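Local coordinates for protein intron-associated endonuclease 1 (Enterobacteria phage T4, PDB 1MK0) that probably cleaves DNA as a GIY-YIG homing endonuclease that promotes the spread of its intron, present here as the catalytic domain, at residues I8-N13 with Q46-K51; K15-S20 with G38-I43; R30-L35 with H52-E57; I60-P65 with N76-E81; N83-I86 with A92-T95. The protein carries 1 engineered substitution. All blocks are in the same frame, centred on the assembly; numbering follows the deposited sequence.

From the N terminus, strand 4-10 enters contact 1, which reaches forward to helix 43-52 and closes the longest loop. Contact 2 lies wholly within that loop, bringing strand 16-21 against the turn that joins helices 24-37 and 43-52. Contact 3 starts from helix 24-37 and ends at the start of strand 56-63, so it crosses both earlier contacts and interlocks the chain up to that strand. Contacts 4 and 5 then follow in series: residues 60-65, at the end of strand 56-63, meet helix 68-81, and the loop after that helix closes on itself. Contacts 1 to 4 all reach the same antiparallel sheet, and contact 5 joins the start of the loop after helix 68-81 to the C-terminal tail.

Contact 1 of 5, residues I8-N13 with Q46-K51; sequences IKNTLN and QRSFNK
Asn10 and Ser48 face each other between the end of strand 4-10 and helix 43-52, and they alone carry this contact. Each points its CB at the other segment. The meeting is between the amide nitrogen and the hydroxyl, with Asn10 ND2 3.0 Å from Ser48 OG. Both groups also turn to the hydroxyl of Tyr89, which hydrogen-bonds to Asn10 ND2 and weakly to Ser48 OG, making a small polar cluster beside Phe56. With CG anti to the backbone N (chi1 -175°), the Asn10 amide reaches out from the end of the strand with its two ends doing different work. While ND2 looks to the helix, OD1 turns back on its own chain and accepts from Leu12 N at 2.7 Å, the donor lying in the carbonyl plane. That bond limits rotation of the amide, leaving ND2 on the side of Ser48 and Tyr89. On the helix, Ser48 likewise holds OG opposite its backbone N (chi1 -178°), which presents the hydroxyl to the strand. The geometry at Asn10 is that of an Asx turn, here leading the chain out of the first strand of the beta hairpin formed by strands 4-10 and 16-21.

Contact 2 of 5, residues K15-S20 with G38-I43; sequences KVYVGS and GCHSSI
Tyr17 meets His40, Ser41 and Ser42 with the outer part of its ring. Its CG stands anti to the backbone N (chi1 175°), which carries the phenol from strand 16-21 to the loop between helices 24-37 and 43-52. There the His40 ring turns its edge toward the face of Tyr17 in a T-shaped pair, centroids 5.9 Å apart and planes at 82°. Ser42 offers carbon instead: its CB lies 4.2 Å from Tyr17 CE1, while its hydroxyl turns to Tyr89 O and, as N-cap of helix 43-52, to Leu45 N. Ser41 places OG between its backbone N and carbonyl carbon (chi1 58°). That brings the hydroxyl within one water of the phenol; the water donates a hydrogen bond to Tyr17 OH at 2.8 Å and also bonds Ser41 OG at 2.8 Å. Rotation of the imidazole is fixed from both of its nitrogens. Ser42 N donates to His40 ND1 in a nearly straight 2.9 Å bond, and His40 NE2 pairs with His31, whose ring also meets Tyr17. Citrate, probably from the crystallisation liquor, hydrogen-bonds to Tyr17 OH and may mark a pocket. Tyr17, Val18 and Gly19 form the YIG half of the GIY-YIG motif, with valine in the place of isoleucine, so the cluster surrounds a signature tyrosine of the family, consistent with a place at the active site.

Contact 3 of 5, residues R30-L35 with H52-E57; sequences RHFKDL and HGNVFE
Just before Phe56, which meets Phe32 of helix 24-37, Val55 O is gripped twice by Thr11, through the hydroxyl OG1 and through the backbone N. This double hold joins the start of strand 56-63 to the turn after strand 4-10. Across the contact itself flat groups meet. The Asn54 amide is stacked over one face of the Phe32 ring, the planes 24° apart and Asn54 CG 3.6 Å from Phe32 CE1. An inverse gamma turn centred on Asn54 presents the group, just after Gly53 has ended helix 43-52 with a positive phi. At its edge, near the ring plane, Phe32 meets the second aromatic: Phe32 CE1 lies 4.1 Å from Phe56 CD1, and Phe32 CZ is equally far from Phe56 CB. The phenylalanine of the helix holds CG anti to its carbonyl carbon (chi1 -63°), which directs the ring at residues 52-57. Beyond it, Phe56 also packs against Ile8 and Asn10 of the central strand and against Leu45 and Ser48 of helix 43-52. With no hydrogen bond between the two segments, their join rests on an amide-pi stack and apolar contact, at a place where Asn54 is exposed to solvent; this implies a contact that depends on matching shapes and on nearly parallel faces rather than on hydrogen bonds.

Contact 4 of 5, residues I60-P65 with N76-E81; sequences ILEEIP and NFWIKE
Leu61 and Glu62 reach Trp78 from a classic beta bulge, in which both face Ile5 of the neighbouring strand; the bulge in strand 56-63 thus points two successive side chains at helix 68-81. The apolar part of the contact is a CH-pi interaction. Leu61 CD1 sits over one face of the indole, 4.1 Å from the centroid of the five-membered ring and 27° off its normal, and the two side chains run past each other in opposite directions. Phe77 CE2, from the preceding residue, lies 3.7 Å above the opposite face of the Trp78 ring, so both faces are covered. Trp78 also touches Ile5 and Val18 of the sheet. The polar part is at the indole edge, where Glu62, extended beyond CG, brings its carboxylate round at a chi1 of -95°, off the staggered positions. Arg74 of the same helix makes a salt bridge to Glu62 OE2, so this oxygen has a charged partner as well as the indole and would probably stay ionised. Trp78 NE1 donates to Glu62 OE2 over 2.6 Å, a short bond that is bent and meets the oxygen from above the carboxylate plane, 60° out of it.

Contact 5 of 5, residues N83-I86 with A92-T95; sequences NSKI and ADAT
A Schellman motif ends helix 68-81 at Asn83, whose positive phi turns the chain into the loop that carries Lys85 to its partner Asp93. The contact is a surface salt bridge, with Lys85 NZ 3.0 Å from Asp93 OD1. The ammonium approaches one oxygen rather than sharing itself between both: Asp93 OD2 is 3.9 Å from Lys85 NZ. It comes from above the carboxylate plane, 54° out of it. The two side chains run across each other at a slant, and the CB of Asp93 points away from the lysine while its carboxylate curls back. What brings the ammonium there is a bend in the lysine chain at chi3 (66°), which folds the outer methylenes over the tail. Lys85 CE then lies 4.3 Å from Ala92 C, and Lys85 CD is 3.8 Å from Asp93 OD1. The aliphatic part of the lysine also rests on Ile79, in the last turns of helix 68-81. On the tail side, Ala94 N hydrogen-bonds to Asn76 OD1 of the same helix. All three touching residues are exposed, so solvent probably screens the pair and weakens its pull. In this protein a Schellman C-cap of helix 68-81 is thus followed by a surface salt bridge that links the loop after the last helix to the C-terminal tail.

Contact 1 of 5, residues I8-N13 with Q46-K51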
# COMPACT_ATOMS: atom_id res chain seq x y z
N ILE A 8 -3.39 -1.99 -2.24
CA ILE A 8 -3.02 -3.38 -2.46
C ILE A 8 -4.12 -4.09 -1.69
O ILE A 8 -4.19 -3.99 -0.47
CB ILE A 8 -1.64 -3.72 -1.85
CG1 ILE A 8 -0.55 -2.92 -2.58
CG2 ILE A 8 -1.37 -5.23 -1.98
CD1 ILE A 8 0.85 -3.17 -2.06
N LYS A 9 -4.99 -4.79 -2.41
CA LYS A 9 -6.13 -5.46 -1.78
C LYS A 9 -6.06 -6.98 -1.75
O LYS A 9 -5.77 -7.63 -2.75
CB LYS A 9 -7.42 -5.02 -2.48
CG LYS A 9 -8.69 -5.64 -1.91
CD LYS A 9 -9.94 -4.97 -2.48
CE LYS A 9 -10.04 -5.11 -3.99
NZ LYS A 9 -11.30 -4.52 -4.53
N ASN A 10 -6.32 -7.54 -0.57
CA ASN A 10 -6.31 -8.99 -0.39
C ASN A 10 -7.63 -9.48 -1.01
O ASN A 10 -8.70 -9.08 -0.57
CB ASN A 10 -6.27 -9.32 1.10
CG ASN A 10 -6.14 -10.80 1.36
OD1 ASN A 10 -6.80 -11.62 0.73
ND2 ASN A 10 -5.28 -11.16 2.31
N THR A 11 -7.54 -10.33 -2.02
CA THR A 11 -8.74 -10.83 -2.69
C THR A 11 -9.54 -11.83 -1.87
O THR A 11 -10.65 -12.21 -2.26
CB THR A 11 -8.39 -11.48 -4.06
OG1 THR A 11 -7.53 -12.61 -3.86
CG2 THR A 11 -7.69 -10.47 -4.95
N LEU A 12 -9.00 -12.25 -0.74
CA LEU A 12 -9.68 -13.21 0.12
C LEU A 12 -10.59 -12.55 1.16
O LEU A 12 -11.61 -13.12 1.55
CB LEU A 12 -8.66 -14.10 0.85
CG LEU A 12 -7.66 -14.88 -0.00
CD1 LEU A 12 -6.77 -15.72 0.90
CD2 LEU A 12 -8.40 -15.77 -1.00
N ASN A 13 -10.24 -11.34 1.59
CA ASN A 13 -11.03 -10.64 2.60
C ASN A 13 -11.28 -9.16 2.31
O ASN A 13 -11.88 -8.46 3.13
CB ASN A 13 -10.34 -10.76 3.96
CG ASN A 13 -8.89 -10.33 3.91
OD1 ASN A 13 -8.56 -9.34 3.25
ND2 ASN A 13 -8.03 -11.05 4.62
N GLN A 46 2.78 -8.51 6.18
CA GLN A 46 3.72 -9.62 6.23
C GLN A 46 3.04 -10.89 6.74
O GLN A 46 3.25 -11.97 6.20
CB GLN A 46 4.91 -9.29 7.12
CG GLN A 46 6.02 -10.34 7.07
CD GLN A 46 6.74 -10.37 5.73
OE1 GLN A 46 7.48 -9.45 5.39
NE2 GLN A 46 6.51 -11.43 4.95
N ARG A 47 2.23 -10.75 7.79
CA ARG A 47 1.52 -11.89 8.35
C ARG A 47 0.56 -12.51 7.35
O ARG A 47 0.49 -13.73 7.20
CB ARG A 47 0.75 -11.48 9.60
CG ARG A 47 1.62 -11.30 10.83
CD ARG A 47 0.80 -10.79 11.99
NE ARG A 47 1.55 -10.82 13.24
CZ ARG A 47 1.10 -10.31 14.38
NH1 ARG A 47 -0.10 -9.73 14.42
NH2 ARG A 47 1.83 -10.38 15.48
N SER A 48 -0.18 -11.65 6.65
CA SER A 48 -1.14 -12.13 5.67
C SER A 48 -0.41 -12.84 4.54
O SER A 48 -0.83 -13.91 4.09
CB SER A 48 -1.95 -10.96 5.11
OG SER A 48 -2.91 -11.41 4.18
N PHE A 49 0.68 -12.24 4.08
CA PHE A 49 1.47 -12.81 3.00
C PHE A 49 2.10 -14.13 3.43
O PHE A 49 2.22 -15.06 2.63
CB PHE A 49 2.56 -11.83 2.57
CG PHE A 49 3.39 -12.32 1.42
CD1 PHE A 49 4.54 -13.07 1.64
CD2 PHE A 49 3.01 -12.04 0.11
CE1 PHE A 49 5.31 -13.53 0.57
CE2 PHE A 49 3.77 -12.50 -0.97
CZ PHE A 49 4.92 -13.25 -0.73
N ASN A 50 2.49 -14.24 4.69
CA ASN A 50 3.09 -15.48 5.17
C ASN A 50 2.06 -16.61 5.14
O ASN A 50 2.41 -17.77 4.96
CB ASN A 50 3.64 -15.32 6.59
CG ASN A 50 4.89 -14.47 6.63
OD1 ASN A 50 5.51 -14.20 5.60
ND2 ASN A 50 5.28 -14.06 7.83
N LYS A 51 0.80 -16.25 5.32
CA LYS A 51 -0.29 -17.23 5.33
C LYS A 51 -0.88 -17.54 3.96
O LYS A 51 -1.40 -18.64 3.75
CB LYS A 51 -1.42 -16.75 6.24
CG LYS A 51 -1.10 -16.74 7.72
CD LYS A 51 -2.33 -16.31 8.52
CE LYS A 51 -2.09 -16.43 10.01
NZ LYS A 51 -3.28 -16.00 10.80

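Contact 2 of 5, residues K15-S20 with G38-I43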
# COMPACT_ATOMS: atom_id res chain seq x y z
N LYS A 15 -9.38 -6.66 2.50
CA LYS A 15 -8.63 -5.71 3.31
C LYS A 15 -7.59 -5.07 2.40
O LYS A 15 -7.08 -5.71 1.48
CB LYS A 15 -7.92 -6.42 4.47
CG LYS A 15 -8.87 -6.91 5.56
CD LYS A 15 -8.09 -7.61 6.67
CE LYS A 15 -9.03 -8.12 7.76
NZ LYS A 15 -9.77 -7.02 8.42
N VAL A 16 -7.27 -3.80 2.64
CA VAL A 16 -6.31 -3.12 1.78
C VAL A 16 -5.15 -2.42 2.50
O VAL A 16 -5.20 -2.14 3.69
CB VAL A 16 -6.98 -2.04 0.89
CG1 VAL A 16 -8.17 -2.63 0.16
CG2 VAL A 16 -7.40 -0.85 1.75
N TYR A 17 -4.12 -2.15 1.71
CA TYR A 17 -2.93 -1.44 2.16
C TYR A 17 -2.90 -0.23 1.23
O TYR A 17 -2.93 -0.39 0.01
CB TYR A 17 -1.68 -2.28 1.93
CG TYR A 17 -0.38 -1.58 2.26
CD1 TYR A 17 0.13 -1.60 3.55
CD2 TYR A 17 0.33 -0.89 1.28
CE1 TYR A 17 1.33 -0.95 3.87
CE2 TYR A 17 1.53 -0.23 1.58
CZ TYR A 17 2.02 -0.28 2.88
OH TYR A 17 3.22 0.34 3.19
N VAL A 18 -2.86 0.97 1.79
CA VAL A 18 -2.81 2.19 0.99
C VAL A 18 -1.39 2.74 1.01
O VAL A 18 -0.76 2.82 2.05
CB VAL A 18 -3.76 3.27 1.55
CG1 VAL A 18 -3.55 4.59 0.80
CG2 VAL A 18 -5.21 2.81 1.40
N GLY A 19 -0.87 3.11 -0.16
CA GLY A 19 0.47 3.65 -0.22
C GLY A 19 0.64 4.68 -1.31
O GLY A 19 -0.32 5.00 -2.01
N SER A 20 1.85 5.21 -1.45
CA SER A 20 2.13 6.21 -2.48
C SER A 20 3.38 5.78 -3.23
O SER A 20 4.25 5.11 -2.67
CB SER A 20 2.35 7.58 -1.84
OG SER A 20 3.43 7.56 -0.92
N GLY A 38 10.67 -11.47 3.79
CA GLY A 38 10.17 -11.44 5.15
C GLY A 38 10.50 -10.22 5.99
O GLY A 38 10.39 -10.25 7.21
N CYS A 39 10.87 -9.12 5.33
CA CYS A 39 11.23 -7.90 6.05
C CYS A 39 10.38 -6.69 5.69
O CYS A 39 10.84 -5.55 5.80
CB CYS A 39 12.71 -7.60 5.82
SG CYS A 39 13.28 -7.97 4.13
N HIS A 40 9.14 -6.92 5.29
CA HIS A 40 8.25 -5.83 4.94
C HIS A 40 7.98 -4.93 6.14
O HIS A 40 7.96 -5.39 7.28
CB HIS A 40 6.94 -6.38 4.38
CG HIS A 40 6.12 -5.36 3.67
ND1 HIS A 40 5.32 -4.45 4.33
CD2 HIS A 40 6.02 -5.06 2.35
CE1 HIS A 40 4.76 -3.64 3.45
NE2 HIS A 40 5.17 -3.98 2.24
N SER A 41 7.77 -3.64 5.86
CA SER A 41 7.52 -2.64 6.89
C SER A 41 6.23 -2.84 7.69
O SER A 41 6.12 -2.38 8.82
CB SER A 41 7.51 -1.24 6.27
OG SER A 41 6.54 -1.12 5.25
N SER A 42 5.26 -3.52 7.09
CA SER A 42 4.00 -3.76 7.79
C SER A 42 3.88 -5.19 8.26
O SER A 42 3.77 -6.11 7.45
CB SER A 42 2.81 -3.45 6.88
OG SER A 42 1.62 -3.97 7.45
N ILE A 43 3.90 -5.39 9.58
CA ILE A 43 3.79 -6.72 10.14
C ILE A 43 2.45 -7.35 9.75
O ILE A 43 2.34 -8.57 9.60
CB ILE A 43 3.91 -6.69 11.68
CG1 ILE A 43 3.85 -8.12 12.24
CG2 ILE A 43 2.78 -5.85 12.28
CD1 ILE A 43 4.09 -8.20 13.74
O HOH W 1 4.13 0.16 5.84

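Contact 3 of 5, residues R30-L35 with H52-E57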
# COMPACT_ATOMS: atom_id res chain seq x y z
N ARG A 30 8.42 -4.06 -5.62
CA ARG A 30 9.25 -3.98 -4.42
C ARG A 30 8.52 -4.54 -3.20
O ARG A 30 9.14 -5.18 -2.35
CB ARG A 30 9.69 -2.54 -4.15
CG ARG A 30 10.49 -2.38 -2.87
CD ARG A 30 11.48 -1.24 -2.98
NE ARG A 30 10.83 0.06 -3.15
CZ ARG A 30 10.51 0.88 -2.16
NH1 ARG A 30 10.77 0.54 -0.90
NH2 ARG A 30 9.94 2.05 -2.43
N HIS A 31 7.22 -4.28 -3.11
CA HIS A 31 6.43 -4.78 -1.99
C HIS A 31 6.50 -6.30 -1.89
O HIS A 31 6.71 -6.85 -0.82
CB HIS A 31 4.97 -4.38 -2.13
CG HIS A 31 4.66 -3.02 -1.59
ND1 HIS A 31 4.82 -2.70 -0.27
CD2 HIS A 31 4.17 -1.91 -2.20
CE1 HIS A 31 4.44 -1.44 -0.07
NE2 HIS A 31 4.04 -0.95 -1.23
N PHE A 32 6.30 -6.97 -3.02
CA PHE A 32 6.32 -8.42 -3.01
C PHE A 32 7.71 -9.01 -2.85
O PHE A 32 7.85 -10.08 -2.28
CB PHE A 32 5.60 -8.94 -4.26
CG PHE A 32 4.14 -8.55 -4.30
CD1 PHE A 32 3.28 -8.97 -3.29
CD2 PHE A 32 3.65 -7.72 -5.30
CE1 PHE A 32 1.94 -8.57 -3.28
CE2 PHE A 32 2.32 -7.31 -5.30
CZ PHE A 32 1.46 -7.74 -4.29
N LYS A 33 8.73 -8.31 -3.32
CA LYS A 33 10.10 -8.80 -3.13
C LYS A 33 10.38 -8.74 -1.64
O LYS A 33 11.00 -9.63 -1.07
CB LYS A 33 11.10 -7.93 -3.88
CG LYS A 33 11.15 -8.17 -5.38
CD LYS A 33 12.32 -7.42 -6.00
CE LYS A 33 12.43 -7.70 -7.49
NZ LYS A 33 13.59 -7.00 -8.10
N ASP A 34 9.92 -7.66 -1.00
CA ASP A 34 10.12 -7.48 0.43
C ASP A 34 9.37 -8.52 1.24
O ASP A 34 9.90 -9.06 2.21
CB ASP A 34 9.66 -6.08 0.85
CG ASP A 34 10.66 -5.00 0.47
OD1 ASP A 34 11.69 -5.33 -0.16
OD2 ASP A 34 10.42 -3.82 0.81
N LEU A 35 8.12 -8.79 0.86
CA LEU A 35 7.31 -9.77 1.57
C LEU A 35 7.95 -11.16 1.49
O LEU A 35 7.92 -11.92 2.46
CB LEU A 35 5.89 -9.79 1.00
CG LEU A 35 5.07 -8.54 1.36
CD1 LEU A 35 3.84 -8.44 0.48
CD2 LEU A 35 4.68 -8.60 2.83
N HIS A 52 -0.81 -16.59 3.04
CA HIS A 52 -1.42 -16.79 1.73
C HIS A 52 -0.54 -16.56 0.52
O HIS A 52 -0.89 -16.97 -0.59
CB HIS A 52 -2.63 -15.86 1.59
CG HIS A 52 -3.55 -15.87 2.77
ND1 HIS A 52 -4.24 -17.00 3.16
CD2 HIS A 52 -3.89 -14.90 3.65
CE1 HIS A 52 -4.98 -16.72 4.22
NE2 HIS A 52 -4.78 -15.45 4.54
N GLY A 53 0.59 -15.90 0.70
CA GLY A 53 1.43 -15.61 -0.44
C GLY A 53 0.74 -14.47 -1.18
O GLY A 53 -0.09 -13.76 -0.60
N ASN A 54 1.04 -14.30 -2.46
CA ASN A 54 0.44 -13.20 -3.21
C ASN A 54 -0.98 -13.41 -3.73
O ASN A 54 -1.18 -13.79 -4.89
CB ASN A 54 1.35 -12.80 -4.37
CG ASN A 54 0.91 -11.50 -5.04
OD1 ASN A 54 1.58 -11.00 -5.95
ND2 ASN A 54 -0.21 -10.95 -4.58
N VAL A 55 -1.95 -13.16 -2.87
CA VAL A 55 -3.36 -13.27 -3.23
C VAL A 55 -3.90 -11.85 -3.33
O VAL A 55 -5.10 -11.61 -3.18
CB VAL A 55 -4.16 -14.03 -2.14
CG1 VAL A 55 -3.75 -15.49 -2.12
CG2 VAL A 55 -3.93 -13.40 -0.77
N PHE A 56 -3.01 -10.90 -3.61
CA PHE A 56 -3.39 -9.50 -3.70
C PHE A 56 -3.58 -8.94 -5.10
O PHE A 56 -3.07 -9.48 -6.09
CB PHE A 56 -2.35 -8.63 -2.98
CG PHE A 56 -2.12 -9.04 -1.55
CD1 PHE A 56 -1.26 -10.08 -1.24
CD2 PHE A 56 -2.80 -8.40 -0.52
CE1 PHE A 56 -1.07 -10.49 0.08
CE2 PHE A 56 -2.62 -8.80 0.81
CZ PHE A 56 -1.76 -9.85 1.10
N GLU A 57 -4.33 -7.84 -5.16
CA GLU A 57 -4.61 -7.11 -6.39
C GLU A 57 -4.20 -5.66 -6.16
O GLU A 57 -4.65 -5.03 -5.20
CB GLU A 57 -6.10 -7.15 -6.73
CG GLU A 57 -6.55 -8.35 -7.53
CD GLU A 57 -7.99 -8.22 -7.99
OE1 GLU A 57 -8.31 -7.21 -8.65
OE2 GLU A 57 -8.80 -9.12 -7.69

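Contact 4 of 5, residues I60-P65 with N76-E81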
# COMPACT_ATOMS: atom_id res chain seq x y z
N ILE A 60 -4.66 1.55 -8.84
CA ILE A 60 -4.38 2.96 -8.60
C ILE A 60 -5.61 3.64 -8.02
O ILE A 60 -6.73 3.44 -8.51
CB ILE A 60 -4.01 3.68 -9.92
CG1 ILE A 60 -2.71 3.10 -10.48
CG2 ILE A 60 -3.87 5.18 -9.67
CD1 ILE A 60 -2.37 3.59 -11.87
N LEU A 61 -5.42 4.43 -6.97
CA LEU A 61 -6.52 5.16 -6.37
C LEU A 61 -6.55 6.55 -6.99
O LEU A 61 -7.60 7.05 -7.38
CB LEU A 61 -6.34 5.27 -4.85
CG LEU A 61 -6.45 3.98 -4.04
CD1 LEU A 61 -6.22 4.29 -2.57
CD2 LEU A 61 -7.81 3.34 -4.23
N GLU A 62 -5.37 7.16 -7.10
CA GLU A 62 -5.23 8.50 -7.66
C GLU A 62 -3.87 8.71 -8.30
O GLU A 62 -2.85 8.55 -7.63
CB GLU A 62 -5.35 9.55 -6.56
CG GLU A 62 -6.70 10.16 -6.35
CD GLU A 62 -6.69 11.07 -5.14
OE1 GLU A 62 -5.78 11.92 -5.03
OE2 GLU A 62 -7.59 10.92 -4.29
N GLU A 63 -3.84 9.07 -9.58
CA GLU A 63 -2.57 9.36 -10.23
C GLU A 63 -2.35 10.85 -10.01
O GLU A 63 -3.12 11.67 -10.50
CB GLU A 63 -2.61 9.06 -11.73
CG GLU A 63 -1.28 9.39 -12.41
CD GLU A 63 -1.25 9.09 -13.90
OE1 GLU A 63 -0.24 9.44 -14.55
OE2 GLU A 63 -2.22 8.52 -14.43
N ILE A 64 -1.32 11.19 -9.24
CA ILE A 64 -0.99 12.57 -8.94
C ILE A 64 0.52 12.69 -8.83
O ILE A 64 1.21 11.69 -8.64
CB ILE A 64 -1.63 13.05 -7.61
CG1 ILE A 64 -1.18 12.15 -6.45
CG2 ILE A 64 -3.15 13.06 -7.74
CD1 ILE A 64 -1.78 12.54 -5.11
N PRO A 65 1.06 13.92 -8.94
CA PRO A 65 2.51 14.13 -8.84
C PRO A 65 3.06 13.66 -7.50
O PRO A 65 2.41 13.82 -6.46
CB PRO A 65 2.64 15.65 -9.01
CG PRO A 65 1.50 15.98 -9.91
CD PRO A 65 0.37 15.16 -9.32
N ASN A 76 -3.19 10.02 3.34
CA ASN A 76 -3.93 9.95 4.59
C ASN A 76 -5.43 9.99 4.35
O ASN A 76 -6.19 9.38 5.10
CB ASN A 76 -3.52 11.07 5.54
CG ASN A 76 -2.23 10.76 6.27
OD1 ASN A 76 -1.96 9.61 6.60
ND2 ASN A 76 -1.44 11.79 6.53
N PHE A 77 -5.85 10.70 3.31
CA PHE A 77 -7.27 10.75 3.00
C PHE A 77 -7.77 9.34 2.71
O PHE A 77 -8.77 8.90 3.27
CB PHE A 77 -7.54 11.61 1.76
CG PHE A 77 -8.94 11.49 1.24
CD1 PHE A 77 -9.99 12.13 1.89
CD2 PHE A 77 -9.22 10.67 0.15
CE1 PHE A 77 -11.30 11.95 1.46
CE2 PHE A 77 -10.53 10.49 -0.29
CZ PHE A 77 -11.57 11.13 0.37
N TRP A 78 -7.05 8.63 1.84
CA TRP A 78 -7.44 7.27 1.48
C TRP A 78 -7.31 6.26 2.61
O TRP A 78 -8.10 5.33 2.69
CB TRP A 78 -6.67 6.82 0.24
CG TRP A 78 -7.20 7.48 -1.00
CD1 TRP A 78 -6.55 8.39 -1.79
CD2 TRP A 78 -8.51 7.33 -1.54
NE1 TRP A 78 -7.39 8.82 -2.79
CE2 TRP A 78 -8.60 8.18 -2.67
CE3 TRP A 78 -9.62 6.56 -1.19
CZ2 TRP A 78 -9.76 8.29 -3.44
CZ3 TRP A 78 -10.78 6.66 -1.96
CH2 TRP A 78 -10.83 7.52 -3.07
N ILE A 79 -6.31 6.44 3.47
CA ILE A 79 -6.13 5.52 4.59
C ILE A 79 -7.36 5.61 5.49
O ILE A 79 -7.87 4.60 5.96
CB ILE A 79 -4.87 5.88 5.42
CG1 ILE A 79 -3.61 5.49 4.65
CG2 ILE A 79 -4.91 5.17 6.77
CD1 ILE A 79 -2.33 5.95 5.31
N LYS A 80 -7.84 6.83 5.71
CA LYS A 80 -9.01 7.04 6.55
C LYS A 80 -10.28 6.63 5.81
O LYS A 80 -11.16 5.98 6.37
CB LYS A 80 -9.09 8.51 6.97
CG LYS A 80 -10.20 8.81 7.97
CD LYS A 80 -10.09 10.24 8.47
CE LYS A 80 -11.13 10.52 9.54
NZ LYS A 80 -10.98 11.90 10.09
N GLU A 81 -10.37 7.02 4.55
CA GLU A 81 -11.55 6.71 3.73
C GLU A 81 -11.79 5.21 3.65
O GLU A 81 -12.93 4.75 3.73
CB GLU A 81 -11.37 7.29 2.33
CG GLU A 81 -12.58 7.15 1.42
CD GLU A 81 -13.73 8.05 1.84
OE1 GLU A 81 -14.81 7.96 1.20
OE2 GLU A 81 -13.58 8.84 2.79

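Contact 5 of 5, residues N83-I86 with A92-T95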
# COMPACT_ATOMS: atom_id res chain seq x y z
N ASN A 83 -10.44 3.06 5.76
CA ASN A 83 -10.24 2.51 7.10
C ASN A 83 -9.17 1.43 7.07
O ASN A 83 -9.32 0.36 7.67
CB ASN A 83 -11.58 1.92 7.59
CG ASN A 83 -11.56 1.58 9.06
OD1 ASN A 83 -11.11 2.37 9.89
ND2 ASN A 83 -12.08 0.40 9.40
N SER A 84 -8.06 1.72 6.39
CA SER A 84 -6.98 0.76 6.22
C SER A 84 -6.04 0.52 7.40
O SER A 84 -5.09 -0.25 7.28
CB SER A 84 -6.16 1.11 4.97
OG SER A 84 -5.42 2.31 5.15
N LYS A 85 -6.29 1.18 8.52
CA LYS A 85 -5.46 0.95 9.71
C LYS A 85 -6.22 -0.05 10.58
O LYS A 85 -5.73 -1.14 10.86
CB LYS A 85 -5.23 2.27 10.45
CG LYS A 85 -4.36 3.24 9.67
CD LYS A 85 -4.53 4.68 10.13
CE LYS A 85 -4.02 4.90 11.53
NZ LYS A 85 -4.08 6.35 11.89
N ILE A 86 -7.43 0.31 10.97
CA ILE A 86 -8.25 -0.56 11.80
C ILE A 86 -8.65 -1.83 11.04
O ILE A 86 -8.60 -2.93 11.60
CB ILE A 86 -9.53 0.18 12.25
CG1 ILE A 86 -9.15 1.32 13.19
CG2 ILE A 86 -10.50 -0.80 12.92
CD1 ILE A 86 -10.32 2.21 13.57
N ALA A 92 0.23 2.82 10.35
CA ALA A 92 0.27 4.20 10.82
C ALA A 92 -0.13 5.12 9.68
O ALA A 92 -0.40 4.67 8.58
CB ALA A 92 1.67 4.54 11.31
N ASP A 93 -0.18 6.42 9.96
CA ASP A 93 -0.53 7.36 8.91
C ASP A 93 0.60 7.39 7.89
O ASP A 93 1.69 6.86 8.13
CB ASP A 93 -0.78 8.76 9.47
CG ASP A 93 -2.11 8.87 10.17
OD1 ASP A 93 -3.06 8.17 9.75
OD2 ASP A 93 -2.22 9.66 11.13
N ALA A 94 0.33 8.01 6.75
CA ALA A 94 1.28 8.08 5.65
C ALA A 94 2.63 8.75 5.88
O ALA A 94 2.76 9.69 6.66
CB ALA A 94 0.61 8.71 4.44
N THR A 95 3.63 8.23 5.18
CA THR A 95 4.99 8.77 5.22
C THR A 95 5.36 9.07 3.77
O THR A 95 4.66 8.65 2.84
CB THR A 95 5.99 7.75 5.81
OG1 THR A 95 7.29 8.35 5.87
CG2 THR A 95 6.05 6.50 4.95